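Local atomic coordinates of major capsid protein (PDB entry 5TIP), a protein that self-assembles as trimers into the large icosahedral capsid of a chlorella virus, forming the bulk of its glycosylated outer shell. Residues Pro257-Pro268 and Leu409-Tyr420; Asn270-Asn279 and Val294-Thr304. All coordinates share one frame; numbering follows the deposited sequence.

Overall arrangement
Contact 1 is core: 20 of its 24 touching residues are buried, and two neighbouring strands of one antiparallel sheet meet in regular backbone hydrogen bonds, with apolar packing on one sheet face. Contact 2 lies farther out, its centre about 19 Å from the centre of the chain against about 10 Å for contact 1, and it joins two parts of one irregular, glycosylated loop without a direct hydrogen bond, through apolar touches and water. The loop lies between strand 257-266 and residues 409-420, so contact 2 is nested in the chain segment closed by contact 1. They adjoin where Asn266 ND2 and Asn267 ND2 probably donate to Gln273 O and Gln273 OE1.

Contact 1 (Pro257-Pro268 and Leu409-Tyr420); sequences PTKYLAWNFNNP and LLTALNIYAKNY
Asn264 and Asn414 are linked three times across adjacent antiparallel strands: their backbones bond in both directions, and Asn414 ND2 donates to Asn264 OD1 at 3.2 Å with an N-H...O angle of 168°. The two amide planes are 52° apart. Asn264 CG stands between its own backbone N and carbonyl carbon (chi1 62°), which swings OD1 over to the partner strand, while Asn414 OD1 is taken by Ser235.

Backbone bonding continues on both sides. Ala262 and Tyr416 form a hydrogen-bonded pair, Tyr416 N lying 2.6 Å from Ala262 O, and Asn266 pairs likewise with Ala412. Near the other end the ladder is offset by one extra residue: between the pairs Thr258-Asn419 and Leu261-Ala417, Lys259 and Tyr260 stand opposite Lys418 alone, and Lys259 has helical backbone angles. This register fits a classic beta bulge.

Aliphatic groups cover two rings. Lys418 CB sits over one face of Tyr260, 3.8 Å from the ring centroid, and Leu413 CD1 covers Phe265 at 4.0 Å from its centroid; both are CH-pi contacts. Further along the Phe265 face of the sheet, Leu261 CD2 meets Ala417 CB at 3.7 Å, and Trp263 CB packs on Ile415 CG1.

Charge gathers beside the bulge. The Lys259 chain crosses the Tyr420 ring at about a right angle, and its NZ makes a weak 3.3 Å bond to Tyr420 OH, a hydroxyl also hydrogen-bonded to Arg362 O. Lys259 NZ and Lys418 NZ, 6.1 Å apart, each form a salt bridge with Glu228, which probably offsets their like charges.

Tyr260, Ala262 and Asn264 abut helix 109-119, whereas Phe265, Leu413 and Ile415 pack against strand 376-387 of another sheet: the two-sheet sandwich of the C-terminal jelly roll in this double jelly-roll capsid protein.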
loop_
_atom_site.group_PDB
_atom_site.type_symbol
_atom_site.label_atom_id
_atom_site.label_comp_id
_atom_site.label_asym_id
_atom_site.label_seq_id
_atom_site.Cartn_x
_atom_site.Cartn_y
_atom_site.Cartn_z
ATOM N N PRO A 257 4.187 28.686 8.945
ATOM C CA PRO A 257 4.306 27.359 9.572
ATOM C C PRO A 257 4.557 26.282 8.528
ATOM O O PRO A 257 3.725 26.032 7.653
ATOM C CB PRO A 257 2.951 27.178 10.266
ATOM C CG PRO A 257 2.470 28.562 10.514
ATOM C CD PRO A 257 2.939 29.366 9.337
ATOM N N THR A 258 5.715 25.635 8.632
ATOM C CA THR A 258 6.197 24.698 7.626
ATOM C C THR A 258 6.055 23.269 8.132
ATOM O O THR A 258 6.445 22.966 9.264
ATOM C CB THR A 258 7.657 24.993 7.274
ATOM O OG1 THR A 258 7.759 26.321 6.743
ATOM C CG2 THR A 258 8.178 24.004 6.244
ATOM N N LYS A 259 5.505 22.395 7.286
ATOM C CA LYS A 259 5.315 20.997 7.661
ATOM C C LYS A 259 6.617 20.210 7.599
ATOM O O LYS A 259 6.913 19.424 8.506
ATOM C CB LYS A 259 4.274 20.344 6.751
ATOM C CG LYS A 259 3.003 21.144 6.578
ATOM C CD LYS A 259 2.078 20.476 5.577
ATOM C CE LYS A 259 1.671 19.090 6.048
ATOM N NZ LYS A 259 0.716 18.450 5.104
ATOM N N TYR A 260 7.398 20.392 6.538
ATOM C CA TYR A 260 8.609 19.608 6.349
ATOM C C TYR A 260 9.536 20.332 5.385
ATOM O O TYR A 260 9.129 21.250 4.669
ATOM C CB TYR A 260 8.284 18.199 5.832
ATOM C CG TYR A 260 7.509 18.177 4.529
ATOM C CD1 TYR A 260 8.163 18.231 3.305
ATOM C CD2 TYR A 260 6.122 18.101 4.526
ATOM C CE1 TYR A 260 7.457 18.211 2.115
ATOM C CE2 TYR A 260 5.408 18.079 3.341
ATOM C CZ TYR A 260 6.081 18.134 2.139
ATOM O OH TYR A 260 5.378 18.114 0.956
ATOM N N LEU A 261 10.796 19.909 5.391
ATOM C CA LEU A 261 11.780 20.319 4.401
ATOM C C LEU A 261 12.201 19.109 3.578
ATOM O O LEU A 261 12.427 18.025 4.123
ATOM C CB LEU A 261 13.010 20.948 5.061
ATOM C CG LEU A 261 12.801 22.190 5.926
ATOM C CD1 LEU A 261 14.138 22.701 6.438
ATOM C CD2 LEU A 261 12.077 23.272 5.148
ATOM N N ALA A 262 12.293 19.294 2.266
ATOM C CA ALA A 262 12.745 18.251 1.358
ATOM C C ALA A 262 13.787 18.831 0.416
ATOM O O ALA A 262 13.607 19.931 -0.113
ATOM C CB ALA A 262 11.582 17.661 0.557
ATOM N N TRP A 263 14.878 18.097 0.211
ATOM C CA TRP A 263 15.943 18.606 -0.639
ATOM C C TRP A 263 16.618 17.460 -1.379
ATOM O O TRP A 263 16.473 16.288 -1.021
ATOM C CB TRP A 263 16.961 19.427 0.168
ATOM C CG TRP A 263 17.790 18.650 1.150
ATOM C CD1 TRP A 263 19.055 18.178 0.959
ATOM C CD2 TRP A 263 17.417 18.270 2.481
ATOM N NE1 TRP A 263 19.493 17.525 2.087
ATOM C CE2 TRP A 263 18.506 17.569 3.035
ATOM C CE3 TRP A 263 16.268 18.452 3.256
ATOM C CZ2 TRP A 263 18.479 17.048 4.327
ATOM C CZ3 TRP A 263 16.243 17.935 4.538
ATOM C CH2 TRP A 263 17.341 17.241 5.059
ATOM N N ASN A 264 17.348 17.820 -2.435
ATOM C CA ASN A 264 18.107 16.862 -3.224
ATOM C C ASN A 264 19.307 17.565 -3.842
ATOM O O ASN A 264 19.342 18.792 -3.958
ATOM C CB ASN A 264 17.246 16.210 -4.319
ATOM C CG ASN A 264 16.720 17.214 -5.337
ATOM O OD1 ASN A 264 17.479 17.787 -6.118
ATOM N ND2 ASN A 264 15.407 17.413 -5.344
ATOM N N PHE A 265 20.296 16.765 -4.243
ATOM C CA PHE A 265 21.458 17.239 -4.987
ATOM C C PHE A 265 21.359 16.680 -6.399
ATOM O O PHE A 265 21.468 15.465 -6.600
ATOM C CB PHE A 265 22.759 16.812 -4.312
ATOM C CG PHE A 265 22.880 17.270 -2.888
ATOM C CD1 PHE A 265 23.431 18.504 -2.586
ATOM C CD2 PHE A 265 22.443 16.467 -1.849
ATOM C CE1 PHE A 265 23.540 18.926 -1.276
ATOM C CE2 PHE A 265 22.551 16.885 -0.539
ATOM C CZ PHE A 265 23.100 18.115 -0.253
ATOM N N ASN A 266 21.148 17.560 -7.371
ATOM C CA ASN A 266 20.854 17.166 -8.741
ATOM C C ASN A 266 21.959 17.617 -9.685
ATOM O O ASN A 266 22.493 18.722 -9.551
ATOM C CB ASN A 266 19.515 17.757 -9.195
ATOM C CG ASN A 266 19.369 17.780 -10.702
ATOM O OD1 ASN A 266 19.416 18.843 -11.321
ATOM N ND2 ASN A 266 19.195 16.608 -11.302
ATOM N N ASN A 267 22.297 16.752 -10.640
ATOM C CA ASN A 267 23.155 17.135 -11.754
ATOM C C ASN A 267 22.268 17.790 -12.805
ATOM O O ASN A 267 21.483 17.101 -13.468
ATOM C CB ASN A 267 23.890 15.924 -12.330
ATOM C CG ASN A 267 24.764 16.279 -13.521
ATOM O OD1 ASN A 267 25.083 17.446 -13.750
ATOM N ND2 ASN A 267 25.153 15.268 -14.288
ATOM N N PRO A 268 22.365 19.110 -12.989
ATOM C CA PRO A 268 21.407 19.808 -13.865
ATOM C C PRO A 268 21.403 19.314 -15.302
ATOM O O PRO A 268 20.455 19.620 -16.036
ATOM C CB PRO A 268 21.855 21.273 -13.783
ATOM C CG PRO A 268 23.289 21.210 -13.355
ATOM C CD PRO A 268 23.399 20.015 -12.460
ATOM N N LEU A 409 29.325 16.187 -10.040
ATOM C CA LEU A 409 28.402 16.843 -10.956
ATOM C C LEU A 409 27.080 17.209 -10.296
ATOM O O LEU A 409 26.286 17.940 -10.898
ATOM C CB LEU A 409 28.136 15.946 -12.166
ATOM C CG LEU A 409 29.329 15.591 -13.054
ATOM C CD1 LEU A 409 28.871 14.818 -14.279
ATOM C CD2 LEU A 409 30.077 16.847 -13.466
ATOM N N LEU A 410 26.826 16.726 -9.077
ATOM C CA LEU A 410 25.604 17.049 -8.343
ATOM C C LEU A 410 25.777 18.415 -7.677
ATOM O O LEU A 410 25.994 18.542 -6.470
ATOM C CB LEU A 410 25.299 15.964 -7.320
ATOM C CG LEU A 410 25.184 14.530 -7.844
ATOM C CD1 LEU A 410 24.995 13.555 -6.692
ATOM C CD2 LEU A 410 24.047 14.405 -8.846
ATOM N N THR A 411 25.666 19.460 -8.497
ATOM C CA THR A 411 25.967 20.817 -8.060
ATOM C C THR A 411 24.728 21.672 -7.831
ATOM O O THR A 411 24.855 22.794 -7.330
ATOM C CB THR A 411 26.869 21.514 -9.083
ATOM O OG1 THR A 411 26.255 21.455 -10.376
ATOM C CG2 THR A 411 28.227 20.832 -9.143
ATOM N N ALA A 412 23.543 21.180 -8.184
ATOM C CA ALA A 412 22.298 21.916 -7.994
ATOM C C ALA A 412 21.606 21.382 -6.745
ATOM O O ALA A 412 21.126 20.244 -6.732
ATOM C CB ALA A 412 21.399 21.794 -9.221
ATOM N N LEU A 413 21.560 22.203 -5.699
ATOM C CA LEU A 413 20.889 21.859 -4.450
ATOM C C LEU A 413 19.518 22.526 -4.443
ATOM O O LEU A 413 19.419 23.756 -4.369
ATOM C CB LEU A 413 21.722 22.293 -3.244
ATOM C CG LEU A 413 21.029 22.254 -1.879
ATOM C CD1 LEU A 413 20.560 20.845 -1.551
ATOM C CD2 LEU A 413 21.950 22.778 -0.786
ATOM N N ASN A 414 18.467 21.717 -4.523
ATOM C CA ASN A 414 17.094 22.202 -4.503
ATOM C C ASN A 414 16.493 21.919 -3.133
ATOM O O ASN A 414 16.393 20.758 -2.728
ATOM C CB ASN A 414 16.262 21.533 -5.597
ATOM C CG ASN A 414 16.862 21.706 -6.976
ATOM O OD1 ASN A 414 16.744 22.766 -7.588
ATOM N ND2 ASN A 414 17.506 20.658 -7.475
ATOM N N ILE A 415 16.095 22.972 -2.425
ATOM C CA ILE A 415 15.507 22.853 -1.096
ATOM C C ILE A 415 14.057 23.304 -1.181
ATOM O O ILE A 415 13.770 24.421 -1.630
ATOM C CB ILE A 415 16.282 23.674 -0.055
ATOM C CG1 ILE A 415 17.765 23.306 -0.087
ATOM C CG2 ILE A 415 15.711 23.443 1.335
ATOM C CD1 ILE A 415 18.618 24.142 0.834
ATOM N N TYR A 416 13.143 22.437 -0.752
ATOM C CA TYR A 416 11.716 22.710 -0.797
ATOM C C TYR A 416 11.149 22.783 0.614
ATOM O O TYR A 416 11.638 22.122 1.535
ATOM C CB TYR A 416 10.970 21.639 -1.600
ATOM C CG TYR A 416 11.429 21.533 -3.034
ATOM C CD1 TYR A 416 10.948 22.403 -4.003
ATOM C CD2 TYR A 416 12.353 20.571 -3.417
ATOM C CE1 TYR A 416 11.367 22.313 -5.315
ATOM C CE2 TYR A 416 12.780 20.475 -4.727
ATOM C CZ TYR A 416 12.283 21.349 -5.670
ATOM O OH TYR A 416 12.704 21.259 -6.975
ATOM N N ALA A 417 10.110 23.597 0.770
ATOM C CA ALA A 417 9.396 23.717 2.032
ATOM C C ALA A 417 7.904 23.747 1.749
ATOM O O ALA A 417 7.453 24.475 0.859
ATOM C CB ALA A 417 9.818 24.979 2.794
ATOM N N LYS A 418 7.147 22.966 2.514
ATOM C CA LYS A 418 5.696 22.921 2.396
ATOM C C LYS A 418 5.129 23.611 3.628
ATOM O O LYS A 418 5.352 23.173 4.748
ATOM C CB LYS A 418 5.189 21.483 2.299
ATOM C CG LYS A 418 3.872 21.341 1.551
ATOM C CD LYS A 418 4.003 21.816 0.114
ATOM C CE LYS A 418 3.099 21.043 -0.827
ATOM N NZ LYS A 418 1.703 20.942 -0.331
ATOM N N ASN A 419 4.387 24.686 3.411
ATOM C CA ASN A 419 3.842 25.477 4.503
ATOM C C ASN A 419 2.326 25.543 4.392
ATOM O O ASN A 419 1.733 25.181 3.374
ATOM C CB ASN A 419 4.431 26.893 4.508
ATOM C CG ASN A 419 4.011 27.702 3.297
ATOM O OD1 ASN A 419 4.670 27.672 2.260
ATOM N ND2 ASN A 419 2.911 28.435 3.426
ATOM N N TYR A 420 1.701 26.018 5.465
ATOM C CA TYR A 420 0.270 26.268 5.492
ATOM C C TYR A 420 -0.011 27.752 5.299
ATOM O O TYR A 420 0.814 28.610 5.621
ATOM C CB TYR A 420 -0.352 25.795 6.810
ATOM C CG TYR A 420 -0.590 24.305 6.887
ATOM C CD1 TYR A 420 -1.601 23.708 6.149
ATOM C CD2 TYR A 420 0.190 23.497 7.704
ATOM C CE1 TYR A 420 -1.829 22.347 6.219
ATOM C CE2 TYR A 420 -0.033 22.136 7.782
ATOM C CZ TYR A 420 -1.039 21.566 7.033
ATOM O OH TYR A 420 -1.262 20.211 7.103
#

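Contact 2 (Asn270-Asn279 and Val294-Thr304); sequences NYGQYTALAN and VTTPDYGNTGT. With BGC (beta-D-glucopyranose), chain F; BGC (beta-D-glucopyranose), chain E; GLA (alpha-D-galactopyranose), chain B.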
loop_
_atom_site.group_PDB
_atom_site.type_symbol
_atom_site.label_atom_id
_atom_site.label_comp_id
_atom_site.label_asym_id
_atom_site.label_seq_id
_atom_site.Cartn_x
_atom_site.Cartn_y
_atom_site.Cartn_z
ATOM N N ASN A 270 21.097 16.170 -16.337
ATOM C CA ASN A 270 20.185 15.044 -16.492
ATOM C C ASN A 270 19.009 15.194 -15.540
ATOM O O ASN A 270 19.197 15.431 -14.342
ATOM C CB ASN A 270 20.902 13.718 -16.240
ATOM C CG ASN A 270 22.071 13.504 -17.177
ATOM O OD1 ASN A 270 21.926 13.597 -18.396
ATOM N ND2 ASN A 270 23.239 13.227 -16.613
ATOM N N TYR A 271 17.800 15.046 -16.078
ATOM C CA TYR A 271 16.591 15.230 -15.290
ATOM C C TYR A 271 16.442 14.111 -14.269
ATOM O O TYR A 271 16.601 12.931 -14.596
ATOM C CB TYR A 271 15.367 15.275 -16.202
ATOM C CG TYR A 271 14.063 15.483 -15.468
ATOM C CD1 TYR A 271 13.724 16.728 -14.957
ATOM C CD2 TYR A 271 13.167 14.436 -15.291
ATOM C CE1 TYR A 271 12.531 16.926 -14.287
ATOM C CE2 TYR A 271 11.972 14.626 -14.622
ATOM C CZ TYR A 271 11.660 15.873 -14.123
ATOM O OH TYR A 271 10.473 16.069 -13.456
ATOM N N GLY A 272 16.141 14.487 -13.030
ATOM C CA GLY A 272 15.917 13.512 -11.984
ATOM C C GLY A 272 17.142 12.766 -11.513
ATOM O O GLY A 272 17.005 11.832 -10.717
ATOM N N GLN A 273 18.335 13.136 -11.973
ATOM C CA GLN A 273 19.558 12.477 -11.523
ATOM C C GLN A 273 19.947 13.060 -10.173
ATOM O O GLN A 273 20.480 14.169 -10.088
ATOM C CB GLN A 273 20.684 12.643 -12.537
ATOM C CG GLN A 273 21.933 11.859 -12.154
ATOM C CD GLN A 273 23.168 12.287 -12.921
ATOM O OE1 GLN A 273 23.075 12.909 -13.977
ATOM N NE2 GLN A 273 24.337 11.948 -12.390
ATOM N N TYR A 274 19.684 12.306 -9.108
ATOM C CA TYR A 274 20.000 12.728 -7.752
ATOM C C TYR A 274 21.186 11.978 -7.164
ATOM O O TYR A 274 21.579 12.260 -6.028
ATOM C CB TYR A 274 18.777 12.547 -6.846
ATOM C CG TYR A 274 17.572 13.357 -7.266
ATOM C CD1 TYR A 274 17.714 14.639 -7.779
ATOM C CD2 TYR A 274 16.289 12.840 -7.146
ATOM C CE1 TYR A 274 16.614 15.381 -8.162
ATOM C CE2 TYR A 274 15.184 13.574 -7.523
ATOM C CZ TYR A 274 15.351 14.844 -8.031
ATOM O OH TYR A 274 14.253 15.580 -8.408
ATOM N N THR A 275 21.762 11.034 -7.903
ATOM C CA THR A 275 22.881 10.240 -7.427
ATOM C C THR A 275 23.969 10.221 -8.490
ATOM O O THR A 275 23.773 10.663 -9.625
ATOM C CB THR A 275 22.446 8.811 -7.079
ATOM O OG1 THR A 275 21.728 8.250 -8.186
ATOM C CG2 THR A 275 21.554 8.811 -5.847
ATOM N N ALA A 276 25.129 9.697 -8.109
ATOM C CA ALA A 276 26.264 9.631 -9.014
ATOM C C ALA A 276 26.129 8.457 -9.975
ATOM O O ALA A 276 25.548 7.417 -9.649
ATOM C CB ALA A 276 27.567 9.511 -8.227
ATOM N N LEU A 277 26.667 8.636 -11.178
ATOM C CA LEU A 277 26.697 7.560 -12.156
ATOM C C LEU A 277 27.889 6.651 -11.891
ATOM O O LEU A 277 28.973 7.116 -11.528
ATOM C CB LEU A 277 26.770 8.123 -13.576
ATOM C CG LEU A 277 25.703 9.145 -13.976
ATOM C CD1 LEU A 277 25.908 9.610 -15.411
ATOM C CD2 LEU A 277 24.309 8.568 -13.793
ATOM N N ALA A 278 27.684 5.348 -12.074
ATOM C CA ALA A 278 28.724 4.367 -11.804
ATOM C C ALA A 278 28.534 3.168 -12.720
ATOM O O ALA A 278 27.463 2.962 -13.294
ATOM C CB ALA A 278 28.719 3.925 -10.336
ATOM N N ASN A 279 29.593 2.374 -12.843
ATOM C CA ASN A 279 29.604 1.195 -13.711
ATOM C C ASN A 279 29.033 -0.028 -12.995
ATOM O O ASN A 279 29.655 -1.086 -12.917
ATOM C CB ASN A 279 31.024 0.946 -14.207
ATOM C CG ASN A 279 31.097 -0.048 -15.358
ATOM O OD1 ASN A 279 30.088 -0.592 -15.809
ATOM N ND2 ASN A 279 32.312 -0.249 -15.865
ATOM N N VAL A 294 30.383 6.248 -17.699
ATOM C CA VAL A 294 29.828 6.873 -16.503
ATOM C C VAL A 294 29.523 8.341 -16.778
ATOM O O VAL A 294 29.229 9.109 -15.856
ATOM C CB VAL A 294 30.784 6.724 -15.307
ATOM C CG1 VAL A 294 30.982 5.256 -14.967
ATOM C CG2 VAL A 294 32.118 7.387 -15.611
ATOM N N THR A 295 29.586 8.739 -18.048
ATOM C CA THR A 295 29.237 10.097 -18.439
ATOM C C THR A 295 27.755 10.238 -18.756
ATOM O O THR A 295 27.189 11.326 -18.596
ATOM C CB THR A 295 30.064 10.523 -19.655
ATOM O OG1 THR A 295 31.441 10.195 -19.432
ATOM C CG2 THR A 295 29.948 12.022 -19.883
ATOM N N THR A 296 27.116 9.151 -19.181
ATOM C CA THR A 296 25.726 9.142 -19.591
ATOM C C THR A 296 24.939 8.195 -18.699
ATOM O O THR A 296 25.392 7.069 -18.447
ATOM C CB THR A 296 25.602 8.703 -21.060
ATOM O OG1 THR A 296 26.303 9.629 -21.900
ATOM C CG2 THR A 296 24.149 8.633 -21.487
ATOM N N PRO A 297 23.779 8.603 -18.195
ATOM C CA PRO A 297 22.993 7.722 -17.331
ATOM C C PRO A 297 22.258 6.653 -18.126
ATOM O O PRO A 297 22.109 6.729 -19.347
ATOM C CB PRO A 297 21.992 8.671 -16.657
ATOM C CG PRO A 297 22.433 10.058 -17.016
ATOM C CD PRO A 297 23.184 9.944 -18.296
ATOM N N ASP A 298 21.804 5.639 -17.396
ATOM C CA ASP A 298 20.781 4.723 -17.894
ATOM C C ASP A 298 19.459 5.452 -17.699
ATOM O O ASP A 298 18.817 5.347 -16.654
ATOM C CB ASP A 298 20.834 3.395 -17.148
ATOM C CG ASP A 298 19.875 2.359 -17.714
ATOM O OD1 ASP A 298 19.104 2.686 -18.641
ATOM O OD2 ASP A 298 19.900 1.206 -17.230
ATOM N N TYR A 299 19.056 6.207 -18.727
ATOM C CA TYR A 299 17.998 7.205 -18.575
ATOM C C TYR A 299 16.729 6.604 -17.983
ATOM O O TYR A 299 16.140 7.163 -17.052
ATOM C CB TYR A 299 17.700 7.859 -19.924
ATOM C CG TYR A 299 18.828 8.710 -20.459
ATOM C CD1 TYR A 299 19.124 9.942 -19.891
ATOM C CD2 TYR A 299 19.591 8.286 -21.537
ATOM C CE1 TYR A 299 20.152 10.725 -20.379
ATOM C CE2 TYR A 299 20.621 9.063 -22.032
ATOM C CZ TYR A 299 20.896 10.280 -21.449
ATOM O OH TYR A 299 21.921 11.056 -21.939
ATOM N N GLY A 300 16.301 5.454 -18.503
ATOM C CA GLY A 300 15.110 4.811 -17.978
ATOM C C GLY A 300 15.245 4.368 -16.538
ATOM O O GLY A 300 14.230 4.170 -15.860
ATOM N N ASN A 301 16.475 4.221 -16.051
ATOM C CA ASN A 301 16.727 3.772 -14.688
ATOM C C ASN A 301 17.578 4.798 -13.950
ATOM O O ASN A 301 18.554 4.445 -13.279
ATOM C CB ASN A 301 17.403 2.397 -14.707
ATOM C CG ASN A 301 16.604 1.364 -15.492
ATOM O OD1 ASN A 301 15.413 1.175 -15.250
ATOM N ND2 ASN A 301 17.261 0.694 -16.439
ATOM N N THR A 302 17.212 6.077 -14.081
ATOM C CA THR A 302 18.005 7.154 -13.494
ATOM C C THR A 302 18.008 7.083 -11.972
ATOM O O THR A 302 19.035 7.349 -11.334
ATOM C CB THR A 302 17.469 8.507 -13.967
ATOM O OG1 THR A 302 17.609 8.604 -15.390
ATOM C CG2 THR A 302 18.229 9.648 -13.318
ATOM N N GLY A 303 16.882 6.712 -11.372
ATOM C CA GLY A 303 16.822 6.608 -9.931
ATOM C C GLY A 303 17.540 5.377 -9.410
ATOM O O GLY A 303 17.856 4.440 -10.143
ATOM N N THR A 304 17.814 5.395 -8.108
ATOM C CA THR A 304 18.460 4.268 -7.450
ATOM C C THR A 304 18.143 4.321 -5.963
ATOM O O THR A 304 17.772 5.366 -5.424
ATOM C CB THR A 304 19.978 4.272 -7.666
ATOM O OG1 THR A 304 20.536 3.053 -7.162
ATOM C CG2 THR A 304 20.616 5.440 -6.933
HETATM C C2 BGC F . 17.065 -0.424 -18.558
HETATM C C3 BGC F . 16.320 -1.484 -19.376
HETATM C C4 BGC F . 15.983 -2.690 -18.512
HETATM C C5 BGC F . 15.294 -2.250 -17.230
HETATM C C6 BGC F . 15.043 -3.450 -16.331
HETATM C C1 BGC F . 16.370 -0.139 -17.239
HETATM O O2 BGC F . 17.134 0.815 -19.251
HETATM O O3 BGC F . 17.132 -1.923 -20.469
HETATM O O4 BGC F . 15.171 -3.607 -19.242
HETATM O O5 BGC F . 16.123 -1.339 -16.520
HETATM O O6 BGC F . 16.278 -4.135 -16.105
HETATM C C2 BGC E . 33.877 -1.238 -17.289
HETATM C C3 BGC E . 34.306 -2.460 -18.086
HETATM C C4 BGC E . 34.071 -3.706 -17.245
HETATM C C5 BGC E . 32.640 -3.758 -16.721
HETATM C C6 BGC E . 32.462 -4.961 -15.803
HETATM C C1 BGC E . 32.448 -1.375 -16.776
HETATM O O2 BGC E . 33.982 -0.076 -18.112
HETATM O O3 BGC E . 35.706 -2.371 -18.354
HETATM O O4 BGC E . 34.345 -4.878 -18.023
HETATM O O5 BGC E . 32.316 -2.566 -16.002
HETATM O O6 BGC E . 31.130 -4.977 -15.280
HETATM C C1 GLA B . 20.283 -0.432 -22.822
HETATM C C2 GLA B . 21.509 -0.496 -21.917
HETATM C C3 GLA B . 21.364 0.469 -20.749
HETATM C C4 GLA B . 21.019 1.863 -21.255
HETATM C C5 GLA B . 19.824 1.813 -22.199
HETATM C C6 GLA B . 19.535 3.195 -22.770
HETATM O O2 GLA B . 21.671 -1.828 -21.418
HETATM O O3 GLA B . 22.589 0.516 -20.013
HETATM O O4 GLA B . 22.146 2.420 -21.940
HETATM O O5 GLA B . 20.084 0.907 -23.269
HETATM O O6 GLA B . 19.512 4.154 -21.709
HETATM O O HOH W 1 23.705 13.526 -21.300
HETATM O O HOH W 2 17.976 11.520 -16.472
HETATM O O HOH W 3 19.446 9.282 -9.115
#
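Leu277 presses its two methyl groups against the Val294-Pro297 backbone and the proline ring, making the most extensive part of this interface. CD1 of Leu277 comes within 3.4 Å of Val294 O and also touches Pro297 N, while CD2 lies 3.7 Å from Pro297 CB. With CG anti to the carbonyl carbon (chi1 -54°) and CD1 extended beyond it (chi2 180°), CD1 lies on the backbone and CD2 on the ring. The Asn270 amide comes head-on to the same proline, with Asn270 ND2 3.3 Å from Pro297 CG.

That amide is held by Gln273, whose OE1 accepts from Asn270 ND2 at 2.7 Å, close to the Asn270 amide plane, and also from Asn267 ND2. Gln273 NE2 donates to Thr275 O, so both ends of the glutamine amide are bound. Thr302 CG2 rests 3.6 Å from Gln273 CA, and Thr304 CG2 packs on Thr275 OG1.

Asn270 to Gln273 form a type II beta turn, with Gly272 supplying the positive phi (71°). The whole contact belongs to the long connection between strands 257-266 and 312-319 of the C-terminal jelly roll, a glycan-bearing loop.

Elsewhere the two segments are joined through water. One molecule donates to Thr302 O at 3.0 Å, accepts from Tyr274 N and is hydrogen-bonded to Thr275 OG1; a second donates to both Tyr271 O and Thr302 OG1. At the looser margin a third lies 3.1 Å from Tyr299 OH and bonds only weakly to Asn270 OD1. Beyond Tyr299 the sugars begin. Asn301 ND2 is covalently joined to a glucose and donates to Asp298 OD2, while Asp298 OD1 accepts from O2 of that glucose at 2.8 Å. Asn279 ND2, at the far end, carries a second glucose, and Asn279 OD1 accepts a hydrogen bond from Gly288 N.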